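Side-chain contacts in ferritin heavy chain (Trichoplusia ni, PDB 1Z6O), which oxidises ferrous iron with oxygen and, together with light chains in a 24-subunit secreted shell, stores it in soluble ferric form: residues V119-S122 / I123-I127; V142-T146 / G147-E151; G178-I181 / F182-L186. All blocks are in the same frame, centred on the assembly; numbering follows the deposited sequence.

Contact 1: V119-S122 / I123-I127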
ATOM      1  N   VAL M 119     -44.498  27.311 -20.437  1.00 17.53           N
ATOM      2  CA  VAL M 119     -44.302  27.070 -19.006  1.00 17.73           C
ATOM      3  C   VAL M 119     -43.637  28.282 -18.352  1.00 18.00           C
ATOM      4  O   VAL M 119     -44.002  28.674 -17.245  1.00 17.14           O
ATOM      5  CB  VAL M 119     -43.443  25.794 -18.762  1.00 19.34           C
ATOM      6  CG1 VAL M 119     -42.994  25.722 -17.294  1.00 18.91           C
ATOM      7  CG2 VAL M 119     -44.265  24.552 -19.117  1.00 19.97           C
ATOM      8  N   THR M 120     -42.673  28.888 -19.039  1.00 15.11           N
ATOM      9  CA  THR M 120     -41.987  30.060 -18.489  1.00 16.24           C
ATOM     10  C   THR M 120     -42.986  31.194 -18.262  1.00 19.51           C
ATOM     11  O   THR M 120     -42.989  31.855 -17.221  1.00 16.35           O
ATOM     12  CB  THR M 120     -40.882  30.534 -19.445  1.00 17.59           C
ATOM     13  OG1 THR M 120     -39.946  29.466 -19.623  1.00 16.99           O
ATOM     14  CG2 THR M 120     -40.149  31.770 -18.883  1.00 15.37           C
ATOM     15  N   LYS M 121     -43.840  31.418 -19.247  1.00 15.93           N
ATOM     16  CA  LYS M 121     -44.849  32.465 -19.145  1.00 19.85           C
ATOM     17  C   LYS M 121     -45.817  32.149 -17.993  1.00 19.35           C
ATOM     18  O   LYS M 121     -46.215  33.034 -17.230  1.00 17.14           O
ATOM     19  CB  LYS M 121     -45.600  32.549 -20.473  1.00 21.69           C
ATOM     20  CG  LYS M 121     -46.641  33.633 -20.556  1.00 32.81           C
ATOM     21  CD  LYS M 121     -47.215  33.666 -21.974  1.00 44.55           C
ATOM     22  CE  LYS M 121     -48.436  34.568 -22.055  1.00 66.19           C
ATOM     23  NZ  LYS M 121     -49.101  34.485 -23.392  1.00 76.47           N
ATOM     24  N   SER M 122     -46.191  30.884 -17.859  1.00 16.37           N
ATOM     25  CA  SER M 122     -47.101  30.494 -16.788  1.00 16.63           C
ATOM     26  C   SER M 122     -46.459  30.702 -15.402  1.00 18.77           C
ATOM     27  O   SER M 122     -47.114  31.180 -14.472  1.00 16.82           O
ATOM     28  CB  SER M 122     -47.531  29.029 -16.981  1.00 18.55           C
ATOM     29  OG  SER M 122     -48.349  28.616 -15.902  1.00 20.72           O
ATOM     30  N   ILE M 123     -45.182  30.350 -15.254  1.00 15.61           N
ATOM     31  CA  ILE M 123     -44.503  30.550 -13.968  1.00 14.37           C
ATOM     32  C   ILE M 123     -44.437  32.054 -13.650  1.00 16.32           C
ATOM     33  O   ILE M 123     -44.622  32.458 -12.506  1.00 14.82           O
ATOM     34  CB  ILE M 123     -43.065  29.946 -13.996  1.00 13.96           C
ATOM     35  CG1 ILE M 123     -43.170  28.410 -14.017  1.00 18.50           C
ATOM     36  CG2 ILE M 123     -42.259  30.399 -12.755  1.00 16.14           C
ATOM     37  CD1 ILE M 123     -41.889  27.715 -14.441  1.00 25.02           C
ATOM     38  N   ARG M 124     -44.166  32.881 -14.658  1.00 14.49           N
ATOM     39  CA  ARG M 124     -44.122  34.327 -14.431  1.00 17.83           C
ATOM     40  C   ARG M 124     -45.507  34.804 -13.962  1.00 19.05           C
ATOM     41  O   ARG M 124     -45.608  35.725 -13.148  1.00 17.51           O
ATOM     42  CB  ARG M 124     -43.669  35.067 -15.710  1.00 15.58           C
ATOM     43  CG  ARG M 124     -42.145  34.894 -16.022  1.00 16.96           C
ATOM     44  CD  ARG M 124     -41.785  35.498 -17.398  1.00 19.67           C
ATOM     45  NE  ARG M 124     -42.380  36.822 -17.491  1.00 20.58           N
ATOM     46  CZ  ARG M 124     -41.857  37.921 -16.964  1.00 21.37           C
ATOM     47  NH1 ARG M 124     -40.688  37.881 -16.333  1.00 19.32           N
ATOM     48  NH2 ARG M 124     -42.563  39.043 -16.962  1.00 21.11           N
ATOM     49  N   ASN M 125     -46.574  34.184 -14.463  1.00 17.93           N
ATOM     50  CA  ASN M 125     -47.916  34.557 -14.011  1.00 17.86           C
ATOM     51  C   ASN M 125     -48.188  34.085 -12.582  1.00 18.95           C
ATOM     52  O   ASN M 125     -48.937  34.727 -11.851  1.00 16.79           O
ATOM     53  CB  ASN M 125     -48.986  34.022 -14.969  1.00 19.41           C
ATOM     54  CG  ASN M 125     -49.082  34.865 -16.229  1.00 33.84           C
ATOM     55  OD1 ASN M 125     -48.931  36.087 -16.173  1.00 34.01           O
ATOM     56  ND2 ASN M 125     -49.335  34.229 -17.362  1.00 35.73           N
ATOM     57  N   VAL M 126     -47.593  32.965 -12.170  1.00 15.57           N
ATOM     58  CA  VAL M 126     -47.761  32.512 -10.780  1.00 14.40           C
ATOM     59  C   VAL M 126     -47.030  33.534  -9.894  1.00 16.02           C
ATOM     60  O   VAL M 126     -47.520  33.945  -8.835  1.00 16.14           O
ATOM     61  CB  VAL M 126     -47.124  31.116 -10.540  1.00 17.06           C
ATOM     62  CG1 VAL M 126     -47.273  30.718  -9.056  1.00 15.26           C
ATOM     63  CG2 VAL M 126     -47.804  30.063 -11.441  1.00 14.92           C
ATOM     64  N   ILE M 127     -45.842  33.943 -10.332  1.00 15.11           N
ATOM     65  CA  ILE M 127     -45.066  34.927  -9.585  1.00 16.30           C
ATOM     66  C   ILE M 127     -45.889  36.219  -9.412  1.00 17.56           C
ATOM     67  O   ILE M 127     -45.971  36.777  -8.309  1.00 16.07           O
ATOM     68  CB  ILE M 127     -43.727  35.232 -10.317  1.00 15.54           C
ATOM     69  CG1 ILE M 127     -42.761  34.050 -10.111  1.00 15.70           C
ATOM     70  CG2 ILE M 127     -43.111  36.534  -9.794  1.00 17.32           C
ATOM     71  CD1 ILE M 127     -41.531  34.097 -11.036  1.00 17.28           C
TER
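Val119 and Ile123, one helical turn apart, meet through methyl groups: CG1 of Val119 lies 3.7 Å from CD1 of Ile123, the two side chains crossing at a slant. CG1 of Val119 stands anti to its own backbone N (chi1 168°), which carries it forward along the helix; Ile123 sends its CG1 branch back beside its backbone N, to 3.3 Å from the carbonyl oxygen of Val119. That oxygen also takes the backbone N-H of Ile123 at 2.9 Å, so hydrocarbon packs against an acceptor already in use. The bonds that follow along the helix repeat the pattern, Arg124 N to Thr120 O at 3.0 Å and Val126 N to Ser122 O at 3.0 Å, and a methyl of Val126, CG2, rests 3.3 Å from Ser122 O. Branched aliphatic residues suit this side because it is buried: Val119, Ile123 and Val126 all touch Gln28 of helix 19-47, and on helix 139-168 Ile123 meets Leu150. The polar residues find partners farther out. OG of Ser122 is hydrogen-bonded to Gln28, and OG1 of Thr120 to the carbonyl oxygen of Glu116 and to Gln153. Arg124 folds its aliphatic part over its own helix, CG being 3.4 Å from Thr120 O, while its guanidinium group binds the carbonyl oxygen of Asn137 and meets the ring of Phe136, both of a second heavy-chain subunit. Val119 lies about 4 Å, side chain to side chain, from the iron ligand Glu32, and this i to i+4 packing belongs to the inner face of a ferritin four-helix bundle, beside its ferroxidase site.

Contact 2: V142-T146 / G147-E151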
ATOM      1  N   VAL M 142     -42.201  33.675  -4.237  1.00 15.34           N
ATOM      2  CA  VAL M 142     -41.812  34.418  -5.437  1.00 15.58           C
ATOM      3  C   VAL M 142     -40.314  34.201  -5.709  1.00 17.77           C
ATOM      4  O   VAL M 142     -39.890  33.948  -6.842  1.00 16.42           O
ATOM      5  CB  VAL M 142     -42.123  35.922  -5.257  1.00 16.85           C
ATOM      6  CG1 VAL M 142     -41.405  36.765  -6.335  1.00 17.00           C
ATOM      7  CG2 VAL M 142     -43.654  36.130  -5.339  1.00 16.26           C
ATOM      8  N   ASP M 143     -39.523  34.283  -4.649  1.00 15.40           N
ATOM      9  CA  ASP M 143     -38.074  34.093  -4.735  1.00 18.28           C
ATOM     10  C   ASP M 143     -37.728  32.672  -5.188  1.00 18.43           C
ATOM     11  O   ASP M 143     -36.833  32.469  -6.008  1.00 19.52           O
ATOM     12  CB  ASP M 143     -37.444  34.347  -3.363  1.00 20.32           C
ATOM     13  CG  ASP M 143     -35.951  34.057  -3.351  1.00 29.20           C
ATOM     14  OD1 ASP M 143     -35.220  34.900  -3.866  1.00 33.95           O
ATOM     15  OD2 ASP M 143     -35.527  32.989  -2.858  1.00 38.25           O
ATOM     16  N   TYR M 144     -38.437  31.690  -4.647  1.00 15.92           N
ATOM     17  CA  TYR M 144     -38.215  30.292  -5.010  1.00 16.72           C
ATOM     18  C   TYR M 144     -38.526  30.047  -6.492  1.00 19.25           C
ATOM     19  O   TYR M 144     -37.751  29.406  -7.215  1.00 18.68           O
ATOM     20  CB  TYR M 144     -39.103  29.399  -4.142  1.00 18.56           C
ATOM     21  CG  TYR M 144     -38.952  27.923  -4.424  1.00 21.34           C
ATOM     22  CD1 TYR M 144     -37.713  27.291  -4.276  1.00 31.58           C
ATOM     23  CD2 TYR M 144     -40.044  27.154  -4.810  1.00 25.90           C
ATOM     24  CE1 TYR M 144     -37.571  25.921  -4.501  1.00 31.64           C
ATOM     25  CE2 TYR M 144     -39.913  25.776  -5.036  1.00 29.76           C
ATOM     26  CZ  TYR M 144     -38.674  25.172  -4.876  1.00 35.67           C
ATOM     27  OH  TYR M 144     -38.536  23.818  -5.078  1.00 38.92           O
ATOM     28  N   LEU M 145     -39.667  30.548  -6.953  1.00 14.91           N
ATOM     29  CA  LEU M 145     -40.041  30.369  -8.357  1.00 15.46           C
ATOM     30  C   LEU M 145     -39.075  31.097  -9.286  1.00 17.23           C
ATOM     31  O   LEU M 145     -38.776  30.626 -10.383  1.00 17.42           O
ATOM     32  CB  LEU M 145     -41.459  30.902  -8.605  1.00 14.29           C
ATOM     33  CG  LEU M 145     -42.563  30.098  -7.896  1.00 19.20           C
ATOM     34  CD1 LEU M 145     -43.901  30.811  -8.036  1.00 17.80           C
ATOM     35  CD2 LEU M 145     -42.638  28.688  -8.492  1.00 20.75           C
ATOM     36  N   THR M 146     -38.592  32.251  -8.849  1.00 14.29           N
ATOM     37  CA  THR M 146     -37.690  33.030  -9.684  1.00 16.64           C
ATOM     38  C   THR M 146     -36.283  32.428  -9.759  1.00 22.45           C
ATOM     39  O   THR M 146     -35.735  32.244 -10.848  1.00 22.28           O
ATOM     40  CB  THR M 146     -37.568  34.481  -9.168  1.00 19.31           C
ATOM     41  OG1 THR M 146     -38.862  35.099  -9.151  1.00 18.20           O
ATOM     42  CG2 THR M 146     -36.646  35.295 -10.077  1.00 18.99           C
ATOM     43  N   GLY M 147     -35.717  32.101  -8.602  1.00 19.36           N
ATOM     44  CA  GLY M 147     -34.358  31.584  -8.558  1.00 22.08           C
ATOM     45  C   GLY M 147     -34.153  30.129  -8.923  1.00 28.52           C
ATOM     46  O   GLY M 147     -33.067  29.737  -9.344  1.00 35.14           O
ATOM     47  N   ASP M 148     -35.179  29.314  -8.745  1.00 24.68           N
ATOM     48  CA  ASP M 148     -35.080  27.896  -9.073  1.00 26.49           C
ATOM     49  C   ASP M 148     -35.784  27.561 -10.381  1.00 25.31           C
ATOM     50  O   ASP M 148     -35.158  27.112 -11.337  1.00 25.76           O
ATOM     51  CB  ASP M 148     -35.697  27.053  -7.962  1.00 31.64           C
ATOM     52  CG  ASP M 148     -34.748  26.832  -6.806  1.00 58.78           C
ATOM     53  OD1 ASP M 148     -34.109  25.756  -6.765  1.00 63.27           O
ATOM     54  OD2 ASP M 148     -34.635  27.736  -5.947  1.00 63.93           O
ATOM     55  N   PHE M 149     -37.091  27.788 -10.422  1.00 19.20           N
ATOM     56  CA  PHE M 149     -37.850  27.457 -11.617  1.00 18.38           C
ATOM     57  C   PHE M 149     -37.515  28.270 -12.853  1.00 21.07           C
ATOM     58  O   PHE M 149     -37.274  27.686 -13.907  1.00 21.56           O
ATOM     59  CB  PHE M 149     -39.351  27.510 -11.320  1.00 19.30           C
ATOM     60  CG  PHE M 149     -39.847  26.286 -10.597  1.00 22.04           C
ATOM     61  CD1 PHE M 149     -39.495  26.060  -9.273  1.00 25.57           C
ATOM     62  CD2 PHE M 149     -40.578  25.312 -11.274  1.00 26.04           C
ATOM     63  CE1 PHE M 149     -39.854  24.868  -8.629  1.00 28.91           C
ATOM     64  CE2 PHE M 149     -40.939  24.118 -10.639  1.00 26.62           C
ATOM     65  CZ  PHE M 149     -40.572  23.899  -9.318  1.00 23.80           C
ATOM     66  N   LEU M 150     -37.483  29.598 -12.757  1.00 17.26           N
ATOM     67  CA  LEU M 150     -37.156  30.379 -13.955  1.00 17.58           C
ATOM     68  C   LEU M 150     -35.725  30.109 -14.414  1.00 19.01           C
ATOM     69  O   LEU M 150     -35.443  30.101 -15.610  1.00 18.52           O
ATOM     70  CB  LEU M 150     -37.365  31.882 -13.718  1.00 15.72           C
ATOM     71  CG  LEU M 150     -38.835  32.325 -13.642  1.00 18.44           C
ATOM     72  CD1 LEU M 150     -38.909  33.868 -13.571  1.00 15.58           C
ATOM     73  CD2 LEU M 150     -39.594  31.827 -14.889  1.00 18.19           C
ATOM     74  N   GLU M 151     -34.819  29.886 -13.470  1.00 18.30           N
ATOM     75  CA  GLU M 151     -33.424  29.594 -13.823  1.00 20.89           C
ATOM     76  C   GLU M 151     -33.390  28.369 -14.754  1.00 21.83           C
ATOM     77  O   GLU M 151     -32.770  28.390 -15.826  1.00 22.09           O
ATOM     78  CB  GLU M 151     -32.625  29.302 -12.548  1.00 26.98           C
ATOM     79  CG  GLU M 151     -31.209  28.780 -12.769  1.00 34.54           C
ATOM     80  CD  GLU M 151     -30.297  29.803 -13.415  1.00 44.15           C
ATOM     81  OE1 GLU M 151     -30.656  31.002 -13.432  1.00 39.89           O
ATOM     82  OE2 GLU M 151     -29.210  29.415 -13.894  1.00 47.48           O
TER
HETATM   83  O   HOH W   1     -34.469  30.365  -5.399  1.00 41.11           O
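Tyr144 has two neighbours from the following turn, the ring edge of Phe149 and the carboxylate of Asp148. Phe149 directs its edge toward the tyrosine face in an offset edge-to-face pair, ring centroids 5.7 Å apart and planes at 67°, with Phe149 CE1 3.7 Å from Tyr144 CE2. CG of Tyr144 is anti to the backbone N (chi1 180°), which swings the ring forward over the next turn. The Asp148 carboxylate slants across the same ring, its plane turned 42° from it, and OD2 comes to 3.5 Å from Tyr144 CD1. A water 2.7 Å from Asp148 OD2 lies close to the carbonyl oxygen of Asp143 as well. The helix widens here into a pi-type turn: Leu150 N reaches back five residues to Leu145 O at 2.9 Å, and Thr146 O is buried without a partner. Helix 139-168 is one of the four long helices of the ferritin bundle, and Phe149, in this wider turn, has its side chain about 4 Å from those of the iron ligands Glu32 and His70, where an apolar ring probably helps to wall the metal site. Leu145 adds CD2 at 4.2 Å from Phe149 CD1, both residues also touching Leu74 of helix 54-80. Thr146 suits its place because its OG1 can turn back along the helix to Val142 O, at 2.8 Å, arriving on the opposite face of that carbonyl from the backbone N-H of Thr146.

Contact 3: G178-I181 / F182-L186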
ATOM      1  N   GLY M 178     -27.883  14.263 -41.633  1.00 18.81           N
ATOM      2  CA  GLY M 178     -27.754  15.291 -40.615  1.00 18.03           C
ATOM      3  C   GLY M 178     -28.443  14.881 -39.321  1.00 20.81           C
ATOM      4  O   GLY M 178     -27.863  14.992 -38.234  1.00 17.85           O
ATOM      5  N   GLU M 179     -29.678  14.397 -39.420  1.00 16.25           N
ATOM      6  CA  GLU M 179     -30.392  13.984 -38.214  1.00 18.33           C
ATOM      7  C   GLU M 179     -29.753  12.741 -37.592  1.00 19.18           C
ATOM      8  O   GLU M 179     -29.699  12.603 -36.368  1.00 18.14           O
ATOM      9  CB  GLU M 179     -31.868  13.709 -38.524  1.00 19.92           C
ATOM     10  CG  GLU M 179     -32.741  13.667 -37.265  1.00 25.68           C
ATOM     11  CD  GLU M 179     -34.213  13.425 -37.581  1.00 32.49           C
ATOM     12  OE1 GLU M 179     -34.623  12.245 -37.631  1.00 32.93           O
ATOM     13  OE2 GLU M 179     -34.955  14.414 -37.797  1.00 28.57           O
ATOM     14  N   PHE M 180     -29.264  11.828 -38.426  1.00 17.63           N
ATOM     15  CA  PHE M 180     -28.624  10.624 -37.903  1.00 17.37           C
ATOM     16  C   PHE M 180     -27.414  10.982 -37.031  1.00 17.22           C
ATOM     17  O   PHE M 180     -27.265  10.480 -35.914  1.00 18.49           O
ATOM     18  CB  PHE M 180     -28.159   9.717 -39.052  1.00 17.64           C
ATOM     19  CG  PHE M 180     -27.422   8.485 -38.587  1.00 18.75           C
ATOM     20  CD1 PHE M 180     -28.123   7.327 -38.239  1.00 20.03           C
ATOM     21  CD2 PHE M 180     -26.033   8.491 -38.478  1.00 19.38           C
ATOM     22  CE1 PHE M 180     -27.443   6.185 -37.790  1.00 22.24           C
ATOM     23  CE2 PHE M 180     -25.335   7.350 -38.028  1.00 21.08           C
ATOM     24  CZ  PHE M 180     -26.045   6.197 -37.684  1.00 20.16           C
ATOM     25  N   ILE M 181     -26.542  11.845 -37.547  1.00 14.67           N
ATOM     26  CA  ILE M 181     -25.349  12.244 -36.805  1.00 15.89           C
ATOM     27  C   ILE M 181     -25.719  13.023 -35.539  1.00 17.94           C
ATOM     28  O   ILE M 181     -25.175  12.779 -34.461  1.00 18.50           O
ATOM     29  CB  ILE M 181     -24.422  13.113 -37.696  1.00 17.97           C
ATOM     30  CG1 ILE M 181     -23.826  12.238 -38.811  1.00 19.48           C
ATOM     31  CG2 ILE M 181     -23.297  13.750 -36.848  1.00 19.79           C
ATOM     32  CD1 ILE M 181     -23.089  13.041 -39.889  1.00 19.64           C
ATOM     33  N   PHE M 182     -26.645  13.965 -35.678  1.00 17.18           N
ATOM     34  CA  PHE M 182     -27.083  14.783 -34.545  1.00 16.18           C
ATOM     35  C   PHE M 182     -27.658  13.886 -33.440  1.00 18.69           C
ATOM     36  O   PHE M 182     -27.388  14.082 -32.248  1.00 18.16           O
ATOM     37  CB  PHE M 182     -28.148  15.775 -35.026  1.00 17.26           C
ATOM     38  CG  PHE M 182     -28.537  16.805 -33.995  1.00 18.54           C
ATOM     39  CD1 PHE M 182     -27.872  18.030 -33.929  1.00 20.00           C
ATOM     40  CD2 PHE M 182     -29.576  16.552 -33.102  1.00 19.08           C
ATOM     41  CE1 PHE M 182     -28.243  19.001 -32.977  1.00 23.40           C
ATOM     42  CE2 PHE M 182     -29.957  17.515 -32.144  1.00 21.37           C
ATOM     43  CZ  PHE M 182     -29.288  18.738 -32.086  1.00 21.17           C
ATOM     44  N   ASP M 183     -28.445  12.897 -33.848  1.00 16.92           N
ATOM     45  CA  ASP M 183     -29.066  11.950 -32.918  1.00 19.20           C
ATOM     46  C   ASP M 183     -28.005  11.181 -32.131  1.00 21.06           C
ATOM     47  O   ASP M 183     -28.132  11.004 -30.919  1.00 19.25           O
ATOM     48  CB  ASP M 183     -29.947  10.954 -33.695  1.00 20.57           C
ATOM     49  CG  ASP M 183     -30.615   9.918 -32.787  1.00 28.74           C
ATOM     50  OD1 ASP M 183     -31.514  10.304 -32.012  1.00 26.33           O
ATOM     51  OD2 ASP M 183     -30.240   8.722 -32.846  1.00 26.40           O
ATOM     52  N   LYS M 184     -26.953  10.719 -32.805  1.00 18.07           N
ATOM     53  CA  LYS M 184     -25.918   9.977 -32.089  1.00 18.10           C
ATOM     54  C   LYS M 184     -25.133  10.906 -31.163  1.00 19.99           C
ATOM     55  O   LYS M 184     -24.693  10.485 -30.090  1.00 21.22           O
ATOM     56  CB  LYS M 184     -24.996   9.245 -33.078  1.00 20.41           C
ATOM     57  CG  LYS M 184     -25.763   8.267 -33.979  1.00 21.05           C
ATOM     58  CD  LYS M 184     -26.698   7.371 -33.159  1.00 23.05           C
ATOM     59  CE  LYS M 184     -27.685   6.598 -34.040  1.00 29.00           C
ATOM     60  NZ  LYS M 184     -28.628   7.514 -34.760  1.00 34.78           N
ATOM     61  N   LYS M 185     -24.960  12.163 -31.564  1.00 19.33           N
ATOM     62  CA  LYS M 185     -24.271  13.131 -30.696  1.00 22.01           C
ATOM     63  C   LYS M 185     -25.084  13.306 -29.399  1.00 25.02           C
ATOM     64  O   LYS M 185     -24.512  13.534 -28.336  1.00 23.06           O
ATOM     65  CB  LYS M 185     -24.139  14.495 -31.376  1.00 25.60           C
ATOM     66  CG  LYS M 185     -23.221  14.530 -32.582  1.00 35.26           C
ATOM     67  CD  LYS M 185     -21.784  14.579 -32.165  1.00 37.78           C
ATOM     68  CE  LYS M 185     -20.874  14.856 -33.357  1.00 39.95           C
ATOM     69  NZ  LYS M 185     -19.478  15.054 -32.858  1.00 33.33           N
ATOM     70  N   LEU M 186     -26.411  13.213 -29.474  1.00 21.90           N
ATOM     71  CA  LEU M 186     -27.223  13.339 -28.257  1.00 23.77           C
ATOM     72  C   LEU M 186     -26.883  12.201 -27.297  1.00 30.06           C
ATOM     73  O   LEU M 186     -27.049  12.337 -26.090  1.00 28.06           O
ATOM     74  CB  LEU M 186     -28.727  13.302 -28.569  1.00 20.00           C
ATOM     75  CG  LEU M 186     -29.283  14.521 -29.323  1.00 23.14           C
ATOM     76  CD1 LEU M 186     -30.742  14.264 -29.716  1.00 20.14           C
ATOM     77  CD2 LEU M 186     -29.168  15.775 -28.447  1.00 24.05           C
TER
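Two bends in the Lys184 chain, at chi2 (-49°) and chi4 (-64°), curl its ammonium group back over the preceding turn, while Phe180, with CG trans to its backbone N, extends its ring forward to meet it. NZ of Lys184 sits over one face of that ring, 3.9 Å from the centroid and 29° off the normal, a cation-pi contact; CE follows, 3.8 Å from Phe180 CE1. The same nitrogen forms a salt bridge with the adjacent residue, 2.8 Å to Asp183 OD2 through that oxygen's anti lone pair, and a weak bond of 3.5 Å to Phe180 O. Lysine suits this buried place because a flexible chain can lie over an aromatic ring and still deliver its charge to a carboxylate. With a methionine in place of Lys184 the ammonium group is gone, which would probably leave the Asp183 carboxylate without its salt-bridge mate and the Phe180 ring less firmly held. Asp183 is also fixed through OD1, which accepts the backbone N-H of Phe56. On the light-chain side, Tyr207 of a ferritin light chain makes a cation-pi contact with Lys184 and an edge-to-face contact with Phe180. Helix 175-186 is the short fifth helix of the ferritin subunit: Phe182 packs on Lys163, Thr166 and Leu167 of helix 139-168, Glu179 and Leu186 rest on Phe56 of helix 54-80, and Ile181 faces light-chain residues across the subunit boundary.

Overall arrangement
Contacts 1 and 2 lie on successive helices of the bundle, their centres 10 Å apart, and they interlock directly: Val126 CG1 is 3.5 Å from Leu145 CD1, and Ile123 CG2 is 3.7 Å from Leu150 CD2. Together they flank the iron site from two helices, the side chain of Val119 about 4 Å and that of Phe149 about 5 Å from the bound iron. Both also touch the same second heavy-chain subunit. Contact 3 stands apart on the short last helix, its centre about 33 Å from each of the others and its nearest atoms about 18 Å from contact 2; it lies where light chains meet this subunit, away from the metal.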